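Alcohol dehydrogenase (Thermus thermophilus, PDB 2EIH) probably acts as a zinc-containing, nicotinamide-dependent oxidoreductase that interconverts alcohols and the corresponding carbonyl compounds. Local coordinates at residues 109-113 with 114-118; 224-227 with 228-232; 246-249 with 250-254. One frame throughout, in Å; residues are numbered along the deposited sequence.

Contact 1. Residues 109-113 with 114-118; sequences RYQIL and GEHRH
Glu115 N donates to Ile112 O at 2.8 Å, closing a type II beta turn over Leu113 and Gly114 just after the short strand 111-112 of the GroES-like part of the chain. Gly114 has the positive phi (86°) that the third position of this turn needs. Glu115 then reaches back over the turn: with CG anti to the backbone N and the chain extended beyond it, OE2 accepts Ile112 N at 3.2 Å and nearly straight, at 163°. Ile112 is therefore held by Glu115 through both its N and its O, and its CG1 lies against the same OE2 at 3.5 Å. A water widens the network, giving protons to Ile112 O and Gln111 OE1 and taking the N-H of Arg117 at 2.9 Å from Arg117 N. Further out, Gln111 and, just past the strand, Leu113 bond through their backbones to Leu91 and Pro89 of strand 84-91, while Gly114 O accepts from His59 NE2. The outer packing is between Gln111 and His116, whose side chains cross nearly at right angles, amide and ring planes 59° apart. Gln111 CG approaches His116 CD2 to 3.3 Å, and Gln111 OE1 sits 3.2 Å from His116 CB.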
loop_
_atom_site.group_PDB
_atom_site.type_symbol
_atom_site.label_atom_id
_atom_site.label_comp_id
_atom_site.label_asym_id
_atom_site.label_seq_id
_atom_site.Cartn_x
_atom_site.Cartn_y
_atom_site.Cartn_z
ATOM N N ARG A 109 -24.237 1.211 10.024
ATOM C CA ARG A 109 -25.463 2.021 9.944
ATOM C C ARG A 109 -25.478 2.918 8.700
ATOM O O ARG A 109 -26.290 3.839 8.594
ATOM C CB ARG A 109 -25.599 2.905 11.194
ATOM C CG ARG A 109 -25.864 2.148 12.496
ATOM C CD ARG A 109 -27.287 1.584 12.525
ATOM N NE ARG A 109 -27.543 0.694 13.662
ATOM C CZ ARG A 109 -27.089 -0.557 13.763
ATOM N NH1 ARG A 109 -27.373 -1.285 14.838
ATOM N NH2 ARG A 109 -26.355 -1.085 12.789
ATOM N N TYR A 110 -24.574 2.639 7.766
ATOM C CA TYR A 110 -24.457 3.409 6.542
ATOM C C TYR A 110 -25.762 3.500 5.784
ATOM O O TYR A 110 -26.474 2.509 5.630
ATOM C CB TYR A 110 -23.401 2.794 5.633
ATOM C CG TYR A 110 -23.099 3.627 4.412
ATOM C CD1 TYR A 110 -23.217 3.084 3.134
ATOM C CD2 TYR A 110 -22.659 4.941 4.536
ATOM C CE1 TYR A 110 -22.901 3.825 2.005
ATOM C CE2 TYR A 110 -22.336 5.699 3.423
ATOM C CZ TYR A 110 -22.453 5.135 2.152
ATOM O OH TYR A 110 -22.091 5.864 1.037
ATOM N N GLN A 111 -26.064 4.698 5.302
ATOM C CA GLN A 111 -27.284 4.924 4.552
ATOM C C GLN A 111 -27.117 5.981 3.479
ATOM O O GLN A 111 -26.515 7.039 3.698
ATOM C CB GLN A 111 -28.393 5.353 5.488
ATOM C CG GLN A 111 -29.223 4.221 5.981
ATOM C CD GLN A 111 -30.324 4.707 6.887
ATOM O OE1 GLN A 111 -30.929 5.758 6.635
ATOM N NE2 GLN A 111 -30.605 3.947 7.947
ATOM N N ILE A 112 -27.661 5.692 2.311
ATOM C CA ILE A 112 -27.582 6.637 1.218
ATOM C C ILE A 112 -28.846 7.482 1.261
ATOM O O ILE A 112 -29.949 6.947 1.383
ATOM C CB ILE A 112 -27.494 5.914 -0.133
ATOM C CG1 ILE A 112 -26.435 4.802 -0.056
ATOM C CG2 ILE A 112 -27.132 6.904 -1.221
ATOM C CD1 ILE A 112 -26.282 4.003 -1.330
ATOM N N LEU A 113 -28.686 8.802 1.193
ATOM C CA LEU A 113 -29.827 9.710 1.210
ATOM C C LEU A 113 -30.883 9.212 0.220
ATOM O O LEU A 113 -30.558 8.806 -0.897
ATOM C CB LEU A 113 -29.378 11.127 0.828
ATOM C CG LEU A 113 -30.448 12.221 0.764
ATOM C CD1 LEU A 113 -31.141 12.322 2.101
ATOM C CD2 LEU A 113 -29.821 13.549 0.392
ATOM N N GLY A 114 -32.143 9.222 0.645
ATOM C CA GLY A 114 -33.226 8.776 -0.221
ATOM C C GLY A 114 -33.493 7.277 -0.200
ATOM O O GLY A 114 -34.501 6.798 -0.723
ATOM N N GLU A 115 -32.584 6.530 0.410
ATOM C CA GLU A 115 -32.739 5.089 0.490
ATOM C C GLU A 115 -33.615 4.695 1.678
ATOM O O GLU A 115 -34.392 3.743 1.603
ATOM C CB GLU A 115 -31.373 4.424 0.618
ATOM C CG GLU A 115 -31.419 2.914 0.586
ATOM C CD GLU A 115 -30.086 2.296 0.928
ATOM O OE1 GLU A 115 -29.989 1.052 0.889
ATOM O OE2 GLU A 115 -29.139 3.048 1.246
ATOM N N HIS A 116 -33.496 5.437 2.773
ATOM C CA HIS A 116 -34.273 5.148 3.970
ATOM C C HIS A 116 -34.908 6.401 4.534
ATOM O O HIS A 116 -35.943 6.337 5.199
ATOM C CB HIS A 116 -33.376 4.510 5.022
ATOM C CG HIS A 116 -32.866 3.163 4.628
ATOM N ND1 HIS A 116 -33.692 2.067 4.500
ATOM C CD2 HIS A 116 -31.624 2.739 4.287
ATOM C CE1 HIS A 116 -32.983 1.027 4.098
ATOM N NE2 HIS A 116 -31.727 1.409 3.961
ATOM N N ARG A 117 -34.274 7.536 4.263
ATOM C CA ARG A 117 -34.751 8.831 4.722
ATOM C C ARG A 117 -35.121 9.678 3.508
ATOM O O ARG A 117 -34.578 9.472 2.430
ATOM C CB ARG A 117 -33.661 9.534 5.528
ATOM C CG ARG A 117 -34.167 10.786 6.205
ATOM C CD ARG A 117 -33.092 11.466 7.031
ATOM N NE ARG A 117 -32.073 12.116 6.206
ATOM C CZ ARG A 117 -32.290 13.163 5.413
ATOM N NH1 ARG A 117 -31.290 13.674 4.711
ATOM N NH2 ARG A 117 -33.496 13.704 5.322
ATOM N N HIS A 118 -36.045 10.620 3.682
ATOM C CA HIS A 118 -36.470 11.483 2.585
ATOM C C HIS A 118 -35.293 12.072 1.819
ATOM O O HIS A 118 -34.390 12.673 2.407
ATOM C CB HIS A 118 -37.344 12.629 3.097
ATOM C CG HIS A 118 -38.750 12.233 3.405
ATOM N ND1 HIS A 118 -39.750 13.157 3.639
ATOM C CD2 HIS A 118 -39.335 11.016 3.527
ATOM C CE1 HIS A 118 -40.880 12.529 3.890
ATOM N NE2 HIS A 118 -40.657 11.225 3.828
HETATM O O HOH W 1 -31.365 7.227 3.949
#

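Contact 2. Residues 224-227 with 228-232; sequences PKEV and RRLTG
Arg229 NE is gripped by both carboxylate oxygens of Glu226, one turn back on helix 223-230 of the Rossmann-type domain. OE2 is the nearer, 2.9 Å from Arg229 NE, while the weak bond from NE to OE1, 3.2 Å, is the straighter of the two. OE2 is met on its syn side, and it lies almost exactly in the guanidinium plane, so the arginine offers its edge. The two flat groups are not coplanar, however: carboxylate and guanidinium are turned 30° apart. Glu226 bends at chi2 (-58°) and Arg229 at chi3, and with these kinks the two chains run side by side, pointing the same way. Three backbone bonds run through the same turns: Arg228 N to Pro224 O, Arg229 N to Lys225 O and Leu230 N to Glu226 O, the last 2.8 Å long.

Val227 and Leu230 both pack on Val216 of strand 214-217, while Val227 also meets Leu171 of strand 169-172; the helix thus rests on the parallel sheet in the crossover that carries the chain from the edge strand 214-217 to strand 236-241, beyond 169-172. Leu230 O takes a bond from Arg193 NH2, at the start of strand 193-198. Next to it, Thr231 gives the last turn a side-chain bond. With OG1 lying between its backbone N and carbonyl carbon (chi1 52°), the hydroxyl donates to Val227 O at 3.0 Å; OG1 also takes a weak bond from Gly235 N. Arg228 sets CG beside its own backbone N, anti to the carbonyl carbon, which brings CG to 3.1 Å from Pro224 O before the chain bends away.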
loop_
_atom_site.group_PDB
_atom_site.type_symbol
_atom_site.label_atom_id
_atom_site.label_comp_id
_atom_site.label_asym_id
_atom_site.label_seq_id
_atom_site.Cartn_x
_atom_site.Cartn_y
_atom_site.Cartn_z
ATOM N N PRO A 224 -14.788 -9.419 -27.250
ATOM C CA PRO A 224 -13.663 -9.571 -26.325
ATOM C C PRO A 224 -12.354 -9.667 -27.100
ATOM O O PRO A 224 -11.306 -9.238 -26.628
ATOM C CB PRO A 224 -13.995 -10.870 -25.592
ATOM C CG PRO A 224 -15.494 -10.888 -25.607
ATOM C CD PRO A 224 -15.792 -10.473 -27.020
ATOM N N LYS A 225 -12.439 -10.228 -28.302
ATOM C CA LYS A 225 -11.287 -10.411 -29.171
ATOM C C LYS A 225 -10.737 -9.086 -29.657
ATOM O O LYS A 225 -9.536 -8.955 -29.904
ATOM C CB LYS A 225 -11.668 -11.276 -30.369
ATOM C CG LYS A 225 -12.015 -12.710 -29.997
ATOM C CD LYS A 225 -12.545 -13.492 -31.192
ATOM C CE LYS A 225 -12.695 -14.972 -30.859
ATOM N NZ LYS A 225 -11.385 -15.609 -30.510
ATOM N N GLU A 226 -11.614 -8.101 -29.804
ATOM C CA GLU A 226 -11.168 -6.793 -30.253
ATOM C C GLU A 226 -10.391 -6.085 -29.152
ATOM O O GLU A 226 -9.400 -5.401 -29.419
ATOM C CB GLU A 226 -12.354 -5.942 -30.715
ATOM C CG GLU A 226 -12.577 -6.032 -32.208
ATOM C CD GLU A 226 -11.341 -5.609 -32.992
ATOM O OE1 GLU A 226 -10.986 -4.412 -32.946
ATOM O OE2 GLU A 226 -10.714 -6.474 -33.638
ATOM N N VAL A 227 -10.831 -6.255 -27.912
ATOM C CA VAL A 227 -10.141 -5.627 -26.800
ATOM C C VAL A 227 -8.736 -6.219 -26.729
ATOM O O VAL A 227 -7.761 -5.497 -26.560
ATOM C CB VAL A 227 -10.897 -5.860 -25.473
ATOM C CG1 VAL A 227 -10.189 -5.155 -24.331
ATOM C CG2 VAL A 227 -12.322 -5.344 -25.599
ATOM N N ARG A 228 -8.633 -7.535 -26.876
ATOM C CA ARG A 228 -7.336 -8.193 -26.843
ATOM C C ARG A 228 -6.461 -7.633 -27.964
ATOM O O ARG A 228 -5.307 -7.258 -27.743
ATOM C CB ARG A 228 -7.502 -9.701 -27.041
ATOM C CG ARG A 228 -8.496 -10.362 -26.097
ATOM C CD ARG A 228 -7.921 -10.572 -24.709
ATOM N NE ARG A 228 -6.807 -11.515 -24.720
ATOM C CZ ARG A 228 -6.300 -12.081 -23.628
ATOM N NH1 ARG A 228 -5.284 -12.929 -23.731
ATOM N NH2 ARG A 228 -6.816 -11.815 -22.433
ATOM N N ARG A 229 -7.020 -7.575 -29.171
ATOM C CA ARG A 229 -6.303 -7.062 -30.342
ATOM C C ARG A 229 -5.857 -5.616 -30.130
ATOM O O ARG A 229 -4.797 -5.203 -30.603
ATOM C CB ARG A 229 -7.208 -7.136 -31.581
ATOM C CG ARG A 229 -6.510 -6.834 -32.907
ATOM C CD ARG A 229 -7.517 -6.686 -34.047
ATOM N NE ARG A 229 -8.101 -5.344 -34.093
ATOM C CZ ARG A 229 -7.397 -4.244 -34.349
ATOM N NH1 ARG A 229 -6.088 -4.330 -34.583
ATOM N NH2 ARG A 229 -7.995 -3.061 -34.367
ATOM N N LEU A 230 -6.681 -4.861 -29.409
ATOM C CA LEU A 230 -6.418 -3.460 -29.124
ATOM C C LEU A 230 -5.408 -3.199 -28.005
ATOM O O LEU A 230 -5.006 -2.052 -27.798
ATOM C CB LEU A 230 -7.736 -2.749 -28.817
ATOM C CG LEU A 230 -8.280 -1.781 -29.879
ATOM C CD1 LEU A 230 -7.808 -2.185 -31.266
ATOM C CD2 LEU A 230 -9.803 -1.746 -29.812
ATOM N N THR A 231 -4.994 -4.246 -27.292
ATOM C CA THR A 231 -4.014 -4.101 -26.216
ATOM C C THR A 231 -2.833 -5.052 -26.393
ATOM O O THR A 231 -2.448 -5.758 -25.458
ATOM C CB THR A 231 -4.634 -4.383 -24.832
ATOM O OG1 THR A 231 -5.299 -5.655 -24.848
ATOM C CG2 THR A 231 -5.611 -3.286 -24.455
ATOM N N GLY A 232 -2.267 -5.071 -27.594
ATOM C CA GLY A 232 -1.126 -5.928 -27.865
ATOM C C GLY A 232 -1.376 -7.405 -27.628
ATOM O O GLY A 232 -0.443 -8.168 -27.391
#

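Contact 3. Residues 246-249 with 250-254; sequences LYFE and GVIKA
Backbone bonds tie Tyr247, Phe248 and Glu249 to the residues four places on. Val251 N meets Tyr247 O at 2.9 Å, lying in the carbonyl plane. The bond from Ile252 N to Phe248 O is also 2.9 Å and almost perfectly straight, 174° at the hydrogen. Looser is Lys253 N to Glu249 O, 3.2 Å long, where the donor stands above the carbonyl plane rather than on a lone pair.

Apolar contact comes chiefly from Phe248 and Ile252. Phe248 has its CG anti to the backbone N (chi1 -165°), which swings the ring over to the side where Ile252 rises from the next turn. Ile252 CG1 stands over the middle of one ring face in a CH-pi contact, 4.1 Å from the centroid and 11° off the ring normal. Beyond it CD1 reaches toward the rim, 3.5 Å from Phe248 CE2. The pair sits on helix 248-254, which follows strand 236-241 and leads by way of the short strand 255-256 to strand 259-263 of the Rossmann-type parallel sheet; Ile252 also leans on His278 and Val279, and Phe248 on Leu274. Val251 turns to the sheet instead, touching Val239 and Asp241, and its CG2 lies 3.5 Å from Tyr247 O at the start of the helix.

Charges play a lesser part. Glu249 and Lys253 are one turn apart with opposite charges, but their ends do not meet: Glu249 OE1 is 4.7 Å from Lys253 NZ. Bends at chi2 and chi3 bring Lys253 CE to 3.7 Å from Glu249 O, and a third at chi4 sets NZ.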
loop_
_atom_site.group_PDB
_atom_site.type_symbol
_atom_site.label_atom_id
_atom_site.label_comp_id
_atom_site.label_asym_id
_atom_site.label_seq_id
_atom_site.Cartn_x
_atom_site.Cartn_y
_atom_site.Cartn_z
ATOM N N LEU A 246 -23.918 -10.782 -17.629
ATOM C CA LEU A 246 -24.400 -10.866 -18.997
ATOM C C LEU A 246 -23.230 -10.897 -19.958
ATOM O O LEU A 246 -23.157 -11.763 -20.832
ATOM C CB LEU A 246 -25.313 -9.684 -19.318
ATOM C CG LEU A 246 -25.820 -9.586 -20.767
ATOM C CD1 LEU A 246 -26.372 -10.923 -21.245
ATOM C CD2 LEU A 246 -26.889 -8.510 -20.838
ATOM N N TYR A 247 -22.310 -9.954 -19.797
ATOM C CA TYR A 247 -21.136 -9.907 -20.655
ATOM C C TYR A 247 -19.924 -10.291 -19.826
ATOM O O TYR A 247 -18.812 -10.363 -20.338
ATOM C CB TYR A 247 -20.929 -8.500 -21.221
ATOM C CG TYR A 247 -22.183 -7.833 -21.740
ATOM C CD1 TYR A 247 -23.061 -7.183 -20.869
ATOM C CD2 TYR A 247 -22.490 -7.843 -23.105
ATOM C CE1 TYR A 247 -24.213 -6.558 -21.345
ATOM C CE2 TYR A 247 -23.641 -7.223 -23.588
ATOM C CZ TYR A 247 -24.495 -6.582 -22.702
ATOM O OH TYR A 247 -25.632 -5.966 -23.173
ATOM N N PHE A 248 -20.153 -10.547 -18.544
ATOM C CA PHE A 248 -19.072 -10.893 -17.635
ATOM C C PHE A 248 -18.139 -11.950 -18.191
ATOM O O PHE A 248 -16.938 -11.923 -17.937
ATOM C CB PHE A 248 -19.631 -11.363 -16.294
ATOM C CG PHE A 248 -18.607 -11.389 -15.191
ATOM C CD1 PHE A 248 -17.880 -10.243 -14.875
ATOM C CD2 PHE A 248 -18.381 -12.550 -14.460
ATOM C CE1 PHE A 248 -16.944 -10.253 -13.846
ATOM C CE2 PHE A 248 -17.446 -12.570 -13.428
ATOM C CZ PHE A 248 -16.727 -11.419 -13.120
ATOM N N GLU A 249 -18.689 -12.889 -18.944
ATOM C CA GLU A 249 -17.869 -13.932 -19.524
ATOM C C GLU A 249 -16.946 -13.296 -20.557
ATOM O O GLU A 249 -15.793 -13.702 -20.716
ATOM C CB GLU A 249 -18.753 -14.974 -20.189
ATOM C CG GLU A 249 -18.001 -16.177 -20.701
ATOM C CD GLU A 249 -18.887 -17.085 -21.518
ATOM O OE1 GLU A 249 -19.316 -16.654 -22.613
ATOM O OE2 GLU A 249 -19.155 -18.219 -21.061
ATOM N N GLY A 250 -17.469 -12.293 -21.257
ATOM C CA GLY A 250 -16.691 -11.601 -22.268
ATOM C C GLY A 250 -15.629 -10.730 -21.631
ATOM O O GLY A 250 -14.525 -10.587 -22.160
ATOM N N VAL A 251 -15.970 -10.141 -20.487
ATOM C CA VAL A 251 -15.044 -9.286 -19.758
ATOM C C VAL A 251 -13.872 -10.129 -19.285
ATOM O O VAL A 251 -12.714 -9.794 -19.530
ATOM C CB VAL A 251 -15.717 -8.659 -18.532
ATOM C CG1 VAL A 251 -14.708 -7.833 -17.755
ATOM C CG2 VAL A 251 -16.886 -7.798 -18.967
ATOM N N ILE A 252 -14.186 -11.231 -18.608
ATOM C CA ILE A 252 -13.162 -12.133 -18.102
ATOM C C ILE A 252 -12.228 -12.570 -19.219
ATOM O O ILE A 252 -11.028 -12.757 -19.012
ATOM C CB ILE A 252 -13.789 -13.373 -17.475
ATOM C CG1 ILE A 252 -14.538 -12.975 -16.209
ATOM C CG2 ILE A 252 -12.709 -14.402 -17.168
ATOM C CD1 ILE A 252 -15.139 -14.149 -15.469
ATOM N N LYS A 253 -12.796 -12.714 -20.408
ATOM C CA LYS A 253 -12.043 -13.127 -21.576
ATOM C C LYS A 253 -11.142 -11.975 -22.040
ATOM O O LYS A 253 -10.011 -12.185 -22.501
ATOM C CB LYS A 253 -13.013 -13.518 -22.696
ATOM C CG LYS A 253 -12.572 -14.706 -23.554
ATOM C CD LYS A 253 -12.838 -16.047 -22.865
ATOM C CE LYS A 253 -14.329 -16.387 -22.838
ATOM N NZ LYS A 253 -14.901 -16.514 -24.214
ATOM N N ALA A 254 -11.647 -10.755 -21.899
ATOM C CA ALA A 254 -10.919 -9.561 -22.317
ATOM C C ALA A 254 -9.903 -9.077 -21.294
ATOM O O ALA A 254 -9.089 -8.199 -21.579
ATOM C CB ALA A 254 -11.907 -8.443 -22.621
#

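In the fold
Contacts 2 and 3 belong together, while contact 1 stands in the other half of the chain. Helices 223-230 and 248-254 are neighbours in the Rossmann-type domain: their contact centres are 13 Å apart, and Val227 CB lies 4.0 Å from Ala254 CB where the helices touch. Pro224 and the CD of Arg228 add to that seam, against Gly250 and Ala254. Contact 1 is in the GroES-like part, its centre about 41 Å from that of contact 2 and 33 Å from that of contact 3. It alone approaches the metal: the Gln111 side chain is about 10 Å from the zinc held by Cys93, Cys96, Cys99 and Cys107, a four-cysteine site like the structural zinc of related dehydrogenases.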